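PDB 4QPR: sensor protein KdpD from Escherichia coli, which probably acts as a sensor histidine kinase, passing information on potassium supply or osmotic state to a partner response regulator by phosphotransfer. Local coordinates for residues A[34-39]-A[55-60]; A[73-78]-A[87-92]. One frame throughout, in Å; residues are numbered along the deposited sequence.

Both contacts belong to the antiparallel sheet of the GAF domain, whose strands run in the order 48-49, 35-42, 97-106, 88-94, 75-76. Contact 1 lays the loop 55-60 over a face of strand 35-42. It is partly buried, has no direct hydrogen bond between its segments, and relies on selenium, methylene and indole contacts with waters at its exposed end. Contact 2 is more buried and is held mainly by main-chain hydrogen bonds, pairing strand 88-94 with the short outer strand 75-76. Trp-60 and Tyr-87 join them: the CA of Trp-60 lies 3.3 Å from the OH of Tyr-87.

Contact 1 of 2, residues A[34-39]-A[55-60]; sequences HARSQV and QGMTPW
With its CG beside the backbone N (chi1 -70°) and a bend only at chi3, the selenomethionine Met-57 carries its selenium in between the side chains of Arg-36 and Gln-38. Here the loop 55-60 passes over one face of the GAF-domain sheet, on strand 35-42, while Ser-37 points away from the loop and packs on helix 18-33 on the other face. The Met-57 side chain makes contact along its length from CG outward: CG rests 3.6 Å from CB of Arg-36, SE sits 3.9 Å from CB of Gln-38, and the terminal CE lies over the strand backbone, 3.8 Å from O of Arg-36. Val-103 and Glu-105 of strand 97-106 also touch Met-57, so its chain is buried over two neighbouring strands.

Farther along the loop, CH2 of the Trp-60 indole reaches CG of Gln-38 at 3.8 Å, and the two side chains run across each other at about a right angle. The bend at chi2 of Gln-38 sends its amide back to its own strand, where NE2 donates a fairly straight bond (163°) to O of Val-39, coming from above that carbonyl's plane. Gln-38 therefore meets the loop with methylenes and gives one of its amide N-H groups to the strand.

At the solvent end, water replaces direct bonding. One water lies in the plane of the Arg-36 guanidinium at its edge, accepting from NH1 and donating to the carbonyl of Gln-55. A second water also accepts from NH1 of Arg-36, at 3.0 Å, and donates only weakly to OE1 of Gln-55.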
ATOM      1  N   HIS A  34     -17.562   4.850   7.123  1.00 12.12           N
ATOM      2  CA  HIS A  34     -18.930   4.893   7.655  1.00 12.82           C
ATOM      3  C   HIS A  34     -19.820   3.924   6.905  1.00 12.29           C
ATOM      4  O   HIS A  34     -20.860   4.297   6.362  1.00 12.39           O
ATOM      5  CB  HIS A  34     -19.493   6.320   7.617  1.00 13.41           C
ATOM      6  CG  HIS A  34     -18.646   7.296   8.360  1.00 14.48           C
ATOM      7  ND1 HIS A  34     -18.613   7.334   9.736  1.00 16.71           N
ATOM      8  CD2 HIS A  34     -17.807   8.264   7.931  1.00 19.31           C
ATOM      9  CE1 HIS A  34     -17.769   8.289  10.121  1.00 21.09           C
ATOM     10  NE2 HIS A  34     -17.281   8.869   9.041  1.00 19.25           N
ATOM     11  N   ALA A  35     -19.381   2.673   6.887  1.00 11.96           N
ATOM     12  CA  ALA A  35     -20.015   1.708   5.999  1.00 11.49           C
ATOM     13  C   ALA A  35     -20.044   0.350   6.674  1.00 13.65           C
ATOM     14  O   ALA A  35     -19.364   0.124   7.665  1.00 19.78           O
ATOM     15  CB  ALA A  35     -19.234   1.629   4.689  1.00 10.83           C
ATOM     16  N   ARG A  36     -20.854  -0.554   6.158  1.00 12.14           N
ATOM     17  CA  ARG A  36     -20.683  -1.962   6.483  1.00 12.64           C
ATOM     18  C   ARG A  36     -19.895  -2.567   5.340  1.00 11.68           C
ATOM     19  O   ARG A  36     -20.022  -2.120   4.197  1.00 11.70           O
ATOM     20  CB  ARG A  36     -22.041  -2.649   6.620  1.00 13.68           C
ATOM     21  CG  ARG A  36     -22.931  -2.034   7.709  1.00 16.30           C
ATOM     22  CD  ARG A  36     -22.398  -2.238   9.141  1.00 19.81           C
ATOM     23  NE  ARG A  36     -23.045  -1.378  10.164  1.00 23.45           N
ATOM     24  CZ  ARG A  36     -24.139  -1.695  10.860  1.00 26.95           C
ATOM     25  NH1 ARG A  36     -24.758  -2.847  10.630  1.00 28.23           N
ATOM     26  NH2 ARG A  36     -24.618  -0.861  11.801  1.00 21.47           N
ATOM     27  N   SER A  37     -19.041  -3.535   5.634  1.00 11.94           N
ATOM     28  CA  SER A  37     -18.296  -4.147   4.550  1.00 11.27           C
ATOM     29  C   SER A  37     -18.077  -5.618   4.780  1.00 12.11           C
ATOM     30  O   SER A  37     -18.109  -6.121   5.902  1.00 13.21           O
ATOM     31  CB  SER A  37     -16.961  -3.460   4.316  1.00 14.80           C
ATOM     32  OG  SER A  37     -16.145  -3.591   5.428  1.00 16.70           O
ATOM     33  N   GLN A  38     -17.860  -6.312   3.671  1.00 11.79           N
ATOM     34  CA  GLN A  38     -17.591  -7.737   3.731  1.00 12.73           C
ATOM     35  C   GLN A  38     -16.516  -8.049   2.707  1.00 12.22           C
ATOM     36  O   GLN A  38     -16.677  -7.749   1.517  1.00 11.51           O
ATOM     37  CB  GLN A  38     -18.855  -8.516   3.382  1.00 13.48           C
ATOM     38  CG  GLN A  38     -18.604 -10.014   3.214  1.00 15.91           C
ATOM     39  CD  GLN A  38     -18.412 -10.700   4.530  1.00 24.45           C
ATOM     40  OE1 GLN A  38     -19.223 -10.552   5.445  1.00 28.18           O
ATOM     41  NE2 GLN A  38     -17.334 -11.466   4.647  1.00 26.50           N
ATOM     42  N   VAL A  39     -15.431  -8.653   3.176  1.00 12.84           N
ATOM     43  CA  VAL A  39     -14.378  -9.138   2.288  1.00 12.79           C
ATOM     44  C   VAL A  39     -14.746 -10.554   1.859  1.00 13.81           C
ATOM     45  O   VAL A  39     -15.151 -11.374   2.686  1.00 15.01           O
ATOM     46  CB  VAL A  39     -13.009  -9.096   3.000  1.00 13.27           C
ATOM     47  CG1 VAL A  39     -11.960  -9.918   2.264  1.00 15.04           C
ATOM     48  CG2 VAL A  39     -12.553  -7.649   3.117  1.00 12.83           C
ATOM     49  N   GLN A  55     -25.750  -9.912   8.957  1.00 31.85           N
ATOM     50  CA  GLN A  55     -26.863  -9.097   9.417  1.00 33.06           C
ATOM     51  C   GLN A  55     -26.467  -7.634   9.247  1.00 34.22           C
ATOM     52  O   GLN A  55     -25.331  -7.242   9.541  1.00 34.43           O
ATOM     53  CB  GLN A  55     -27.190  -9.403  10.883  1.00 38.04           C
ATOM     54  CG  GLN A  55     -28.594  -8.981  11.332  1.00 43.73           C
ATOM     55  CD  GLN A  55     -28.694  -7.506  11.714  1.00 52.66           C
ATOM     56  OE1 GLN A  55     -27.695  -6.863  12.045  1.00 57.42           O
ATOM     57  NE2 GLN A  55     -29.910  -6.967  11.672  1.00 54.75           N
ATOM     58  N   GLY A  56     -27.392  -6.834   8.736  1.00 33.17           N
ATOM     59  CA  GLY A  56     -27.126  -5.421   8.568  1.00 27.44           C
ATOM     60  C   GLY A  56     -26.719  -5.019   7.165  1.00 26.03           C
ATOM     61  O   GLY A  56     -26.750  -3.842   6.846  1.00 20.85           O
HETATM   62  N   MSE A  57     -26.313  -5.971   6.329  1.00 18.48           N
HETATM   63  CA  MSE A  57     -26.033  -5.657   4.927  1.00 16.99           C
HETATM   64  C   MSE A  57     -27.133  -6.129   3.985  1.00 17.81           C
HETATM   65  O   MSE A  57     -27.732  -7.178   4.203  1.00 19.32           O
HETATM   66  CB  MSE A  57     -24.712  -6.261   4.457  1.00 15.90           C
HETATM   67  CG  MSE A  57     -23.525  -5.573   5.107  1.00 14.96           C
HETATM   68 SE   MSE A  57     -21.802  -6.244   4.496  0.67 14.42          SE
HETATM   69  CE  MSE A  57     -21.701  -5.275   2.829  1.00 13.97           C
ATOM     70  N   THR A  58     -27.384  -5.355   2.932  1.00 17.05           N
ATOM     71  CA  THR A  58     -28.325  -5.767   1.887  1.00 17.89           C
ATOM     72  C   THR A  58     -27.671  -6.891   1.090  1.00 17.61           C
ATOM     73  O   THR A  58     -26.466  -6.862   0.843  1.00 17.67           O
ATOM     74  CB  THR A  58     -28.645  -4.595   0.920  1.00 25.50           C
ATOM     75  OG1 THR A  58     -28.928  -3.415   1.674  1.00 28.79           O
ATOM     76  CG2 THR A  58     -29.870  -4.917   0.087  1.00 27.20           C
ATOM     77  N   PRO A  59     -28.459  -7.900   0.691  1.00 19.12           N
ATOM     78  CA  PRO A  59     -27.863  -8.981  -0.099  1.00 19.10           C
ATOM     79  C   PRO A  59     -27.372  -8.485  -1.453  1.00 21.51           C
ATOM     80  O   PRO A  59     -28.069  -7.721  -2.110  1.00 23.52           O
ATOM     81  CB  PRO A  59     -29.028  -9.950  -0.305  1.00 21.31           C
ATOM     82  CG  PRO A  59     -29.978  -9.665   0.805  1.00 26.06           C
ATOM     83  CD  PRO A  59     -29.820  -8.208   1.149  1.00 21.20           C
ATOM     84  N   TRP A  60     -26.189  -8.923  -1.860  1.00 20.54           N
ATOM     85  CA  TRP A  60     -25.666  -8.583  -3.184  1.00 22.35           C
ATOM     86  C   TRP A  60     -25.796  -9.788  -4.104  1.00 24.25           C
ATOM     87  O   TRP A  60     -26.061 -10.904  -3.649  1.00 20.57           O
ATOM     88  CB  TRP A  60     -24.204  -8.138  -3.094  1.00 20.90           C
ATOM     89  CG  TRP A  60     -23.307  -9.154  -2.463  1.00 20.02           C
ATOM     90  CD1 TRP A  60     -22.680 -10.209  -3.083  1.00 18.65           C
ATOM     91  CD2 TRP A  60     -22.954  -9.236  -1.087  1.00 14.62           C
ATOM     92  NE1 TRP A  60     -21.958 -10.936  -2.168  1.00 19.44           N
ATOM     93  CE2 TRP A  60     -22.111 -10.360  -0.935  1.00 19.02           C
ATOM     94  CE3 TRP A  60     -23.262  -8.460   0.041  1.00 16.79           C
ATOM     95  CZ2 TRP A  60     -21.581 -10.732   0.304  1.00 23.09           C
ATOM     96  CZ3 TRP A  60     -22.728  -8.828   1.262  1.00 20.36           C
ATOM     97  CH2 TRP A  60     -21.898  -9.948   1.386  1.00 24.50           C
TER
HETATM   98  O   HOH W   1     -23.989  -5.179   9.186  1.00 29.14           O
HETATM   99  O   HOH W   2     -26.245  -3.989  12.945  1.00 34.68           O

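Contact 2 of 2, residues A[73-78]-A[87-92]; sequences LPAGAG and YQILPL
The carboxamide of Gln-88 directs NE2 to O of Ala-77, an acceptor that is tilted 17° from the amide plane, while Met-113 and Leu-121 also pack on the Gln-88 side chain. This bond lies at one end of a beta hairpin in the GAF-domain sheet, in which the outer strand 75-76 runs antiparallel to strand 88-94. At 3.3 Å from NE2 of Gln-88 to O of Ala-77 it is long, and the other end of the amide is held separately, OE1 accepting from NE2 of Gln-118. The chain of Gln-88 is extended beyond CG, which lets the amide reach across to the carbonyl of Ala-77; the two bonds, one at each end, probably fix the amide's rotation.

Ala-75 and Ile-89 form the hydrogen-bonded pair of the hairpin, each giving its N-H to the other's carbonyl. Their side chains lie on the same face, CB to CB at 4.2 Å, toward helix 62-71, where Ile-64 meets Ala-75 and Ser-68 meets Ile-89. Gly-76 and Gln-88 follow as the non-hydrogen-bonded pair; glycine adopts a positive phi of 86° here, and its CA comes to 3.6 Å from O of Tyr-87. That same Tyr-87 carbonyl accepts a nearly straight bond from N of Ala-77 (174°).

At the other end of the hairpin two prolines meet. CD of Pro-91 lies 3.7 Å from CA of Pro-74, and CD2 of Leu-90 reaches CB of Pro-74. CA of Pro-74 also makes a bent C-H...O contact, at 3.2 Å, with O of Ile-89, the same oxygen that accepts from N of Ala-75.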
ATOM      1  N   LEU A  73     -12.734  -6.209 -12.107  1.00 14.74           N
ATOM      2  CA  LEU A  73     -13.407  -4.946 -12.405  1.00 14.80           C
ATOM      3  C   LEU A  73     -14.438  -4.666 -11.336  1.00 13.01           C
ATOM      4  O   LEU A  73     -15.079  -5.585 -10.840  1.00 15.21           O
ATOM      5  CB  LEU A  73     -14.114  -5.008 -13.759  1.00 14.98           C
ATOM      6  CG  LEU A  73     -13.188  -5.078 -14.977  1.00 17.56           C
ATOM      7  CD1 LEU A  73     -14.024  -5.345 -16.205  1.00 20.34           C
ATOM      8  CD2 LEU A  73     -12.431  -3.772 -15.118  1.00 21.54           C
ATOM      9  N   PRO A  74     -14.630  -3.390 -11.000  1.00 12.34           N
ATOM     10  CA  PRO A  74     -15.657  -3.064 -10.006  1.00 11.80           C
ATOM     11  C   PRO A  74     -17.067  -3.192 -10.592  1.00 12.89           C
ATOM     12  O   PRO A  74     -17.251  -3.140 -11.816  1.00 13.51           O
ATOM     13  CB  PRO A  74     -15.362  -1.594  -9.686  1.00 11.48           C
ATOM     14  CG  PRO A  74     -14.793  -1.064 -10.949  1.00 12.77           C
ATOM     15  CD  PRO A  74     -13.952  -2.190 -11.519  1.00 15.67           C
ATOM     16  N   ALA A  75     -18.041  -3.374  -9.709  1.00 10.76           N
ATOM     17  CA  ALA A  75     -19.447  -3.368 -10.080  1.00 10.94           C
ATOM     18  C   ALA A  75     -20.217  -2.618  -8.978  1.00  9.33           C
ATOM     19  O   ALA A  75     -19.659  -2.217  -7.939  1.00 14.24           O
ATOM     20  CB  ALA A  75     -19.953  -4.801 -10.254  1.00 15.78           C
ATOM     21  N   GLY A  76     -21.496  -2.430  -9.190  1.00 14.42           N
ATOM     22  CA  GLY A  76     -22.269  -1.725  -8.211  1.00 10.98           C
ATOM     23  C   GLY A  76     -22.162  -0.248  -8.464  1.00  7.91           C
ATOM     24  O   GLY A  76     -21.845   0.211  -9.569  1.00  9.39           O
ATOM     25  N   ALA A  77     -22.450   0.501  -7.411  1.00  8.43           N
ATOM     26  CA  ALA A  77     -22.545   1.939  -7.529  1.00  8.42           C
ATOM     27  C   ALA A  77     -21.243   2.533  -8.073  1.00  9.13           C
ATOM     28  O   ALA A  77     -20.154   2.140  -7.662  1.00 11.00           O
ATOM     29  CB  ALA A  77     -22.880   2.548  -6.161  1.00 10.27           C
ATOM     30  N   GLY A  78     -21.371   3.482  -8.998  1.00  9.31           N
ATOM     31  CA  GLY A  78     -20.194   4.080  -9.604  1.00 10.90           C
ATOM     32  C   GLY A  78     -19.724   3.395 -10.879  1.00 11.79           C
ATOM     33  O   GLY A  78     -18.750   3.838 -11.490  1.00 12.76           O
ATOM     34  N   TYR A  87     -24.597  -0.320  -2.904  1.00  9.33           N
ATOM     35  CA  TYR A  87     -23.287  -0.772  -2.427  1.00  8.70           C
ATOM     36  C   TYR A  87     -22.311  -0.791  -3.595  1.00  8.69           C
ATOM     37  O   TYR A  87     -22.721  -0.715  -4.761  1.00  8.69           O
ATOM     38  CB  TYR A  87     -23.391  -2.171  -1.786  1.00  9.94           C
ATOM     39  CG  TYR A  87     -24.021  -3.208  -2.683  1.00  9.11           C
ATOM     40  CD1 TYR A  87     -23.275  -3.846  -3.663  1.00 10.64           C
ATOM     41  CD2 TYR A  87     -25.379  -3.526  -2.580  1.00 14.37           C
ATOM     42  CE1 TYR A  87     -23.837  -4.785  -4.509  1.00 14.46           C
ATOM     43  CE2 TYR A  87     -25.943  -4.471  -3.437  1.00 12.63           C
ATOM     44  CZ  TYR A  87     -25.164  -5.075  -4.401  1.00 14.61           C
ATOM     45  OH  TYR A  87     -25.710  -6.026  -5.263  1.00 18.80           O
ATOM     46  N   GLN A  88     -21.026  -0.888  -3.281  1.00  7.76           N
ATOM     47  CA  GLN A  88     -19.981  -1.066  -4.294  1.00  7.90           C
ATOM     48  C   GLN A  88     -19.385  -2.440  -4.157  1.00  8.82           C
ATOM     49  O   GLN A  88     -19.262  -2.967  -3.043  1.00  9.30           O
ATOM     50  CB  GLN A  88     -18.857  -0.058  -4.099  1.00  9.92           C
ATOM     51  CG  GLN A  88     -19.303   1.378  -4.167  1.00  8.64           C
ATOM     52  CD  GLN A  88     -18.115   2.296  -4.252  1.00  9.94           C
ATOM     53  OE1 GLN A  88     -17.533   2.687  -3.236  1.00 11.02           O
ATOM     54  NE2 GLN A  88     -17.752   2.665  -5.479  1.00 15.34           N
ATOM     55  N   ILE A  89     -19.007  -3.035  -5.291  1.00  8.90           N
ATOM     56  CA  ILE A  89     -18.290  -4.301  -5.297  1.00  9.14           C
ATOM     57  C   ILE A  89     -16.920  -3.989  -5.875  1.00  9.17           C
ATOM     58  O   ILE A  89     -16.812  -3.611  -7.034  1.00 10.33           O
ATOM     59  CB  ILE A  89     -19.002  -5.348  -6.163  1.00 13.61           C
ATOM     60  CG1 ILE A  89     -20.370  -5.686  -5.566  1.00 15.23           C
ATOM     61  CG2 ILE A  89     -18.169  -6.602  -6.249  1.00 16.77           C
ATOM     62  CD1 ILE A  89     -21.166  -6.691  -6.441  1.00 21.05           C
ATOM     63  N   LEU A  90     -15.873  -4.090  -5.051  1.00  9.12           N
ATOM     64  CA  LEU A  90     -14.541  -3.632  -5.452  1.00  9.75           C
ATOM     65  C   LEU A  90     -13.518  -4.752  -5.440  1.00  9.22           C
ATOM     66  O   LEU A  90     -13.350  -5.439  -4.417  1.00 10.91           O
ATOM     67  CB  LEU A  90     -14.043  -2.534  -4.501  1.00 10.08           C
ATOM     68  CG  LEU A  90     -15.019  -1.350  -4.410  1.00 11.65           C
ATOM     69  CD1 LEU A  90     -14.546  -0.384  -3.335  1.00 12.14           C
ATOM     70  CD2 LEU A  90     -15.110  -0.651  -5.764  1.00 13.63           C
ATOM     71  N   PRO A  91     -12.802  -4.923  -6.546  1.00 10.03           N
ATOM     72  CA  PRO A  91     -11.747  -5.941  -6.507  1.00 13.07           C
ATOM     73  C   PRO A  91     -10.557  -5.513  -5.649  1.00 13.70           C
ATOM     74  O   PRO A  91     -10.174  -4.339  -5.603  1.00 13.44           O
ATOM     75  CB  PRO A  91     -11.364  -6.100  -7.976  1.00 14.53           C
ATOM     76  CG  PRO A  91     -11.737  -4.805  -8.613  1.00 16.36           C
ATOM     77  CD  PRO A  91     -12.969  -4.332  -7.885  1.00 11.89           C
ATOM     78  N   LEU A  92      -9.998  -6.483  -4.932  1.00 12.52           N
ATOM     79  CA  LEU A  92      -8.784  -6.245  -4.156  1.00 11.70           C
ATOM     80  C   LEU A  92      -7.625  -6.680  -5.024  1.00 14.02           C
ATOM     81  O   LEU A  92      -7.288  -7.860  -5.084  1.00 14.53           O
ATOM     82  CB  LEU A  92      -8.820  -7.048  -2.858  1.00 12.57           C
ATOM     83  CG  LEU A  92     -10.068  -6.772  -2.018  1.00 12.39           C
ATOM     84  CD1 LEU A  92     -10.155  -7.724  -0.835  1.00 13.44           C
ATOM     85  CD2 LEU A  92     -10.086  -5.330  -1.513  1.00 13.64           C
TER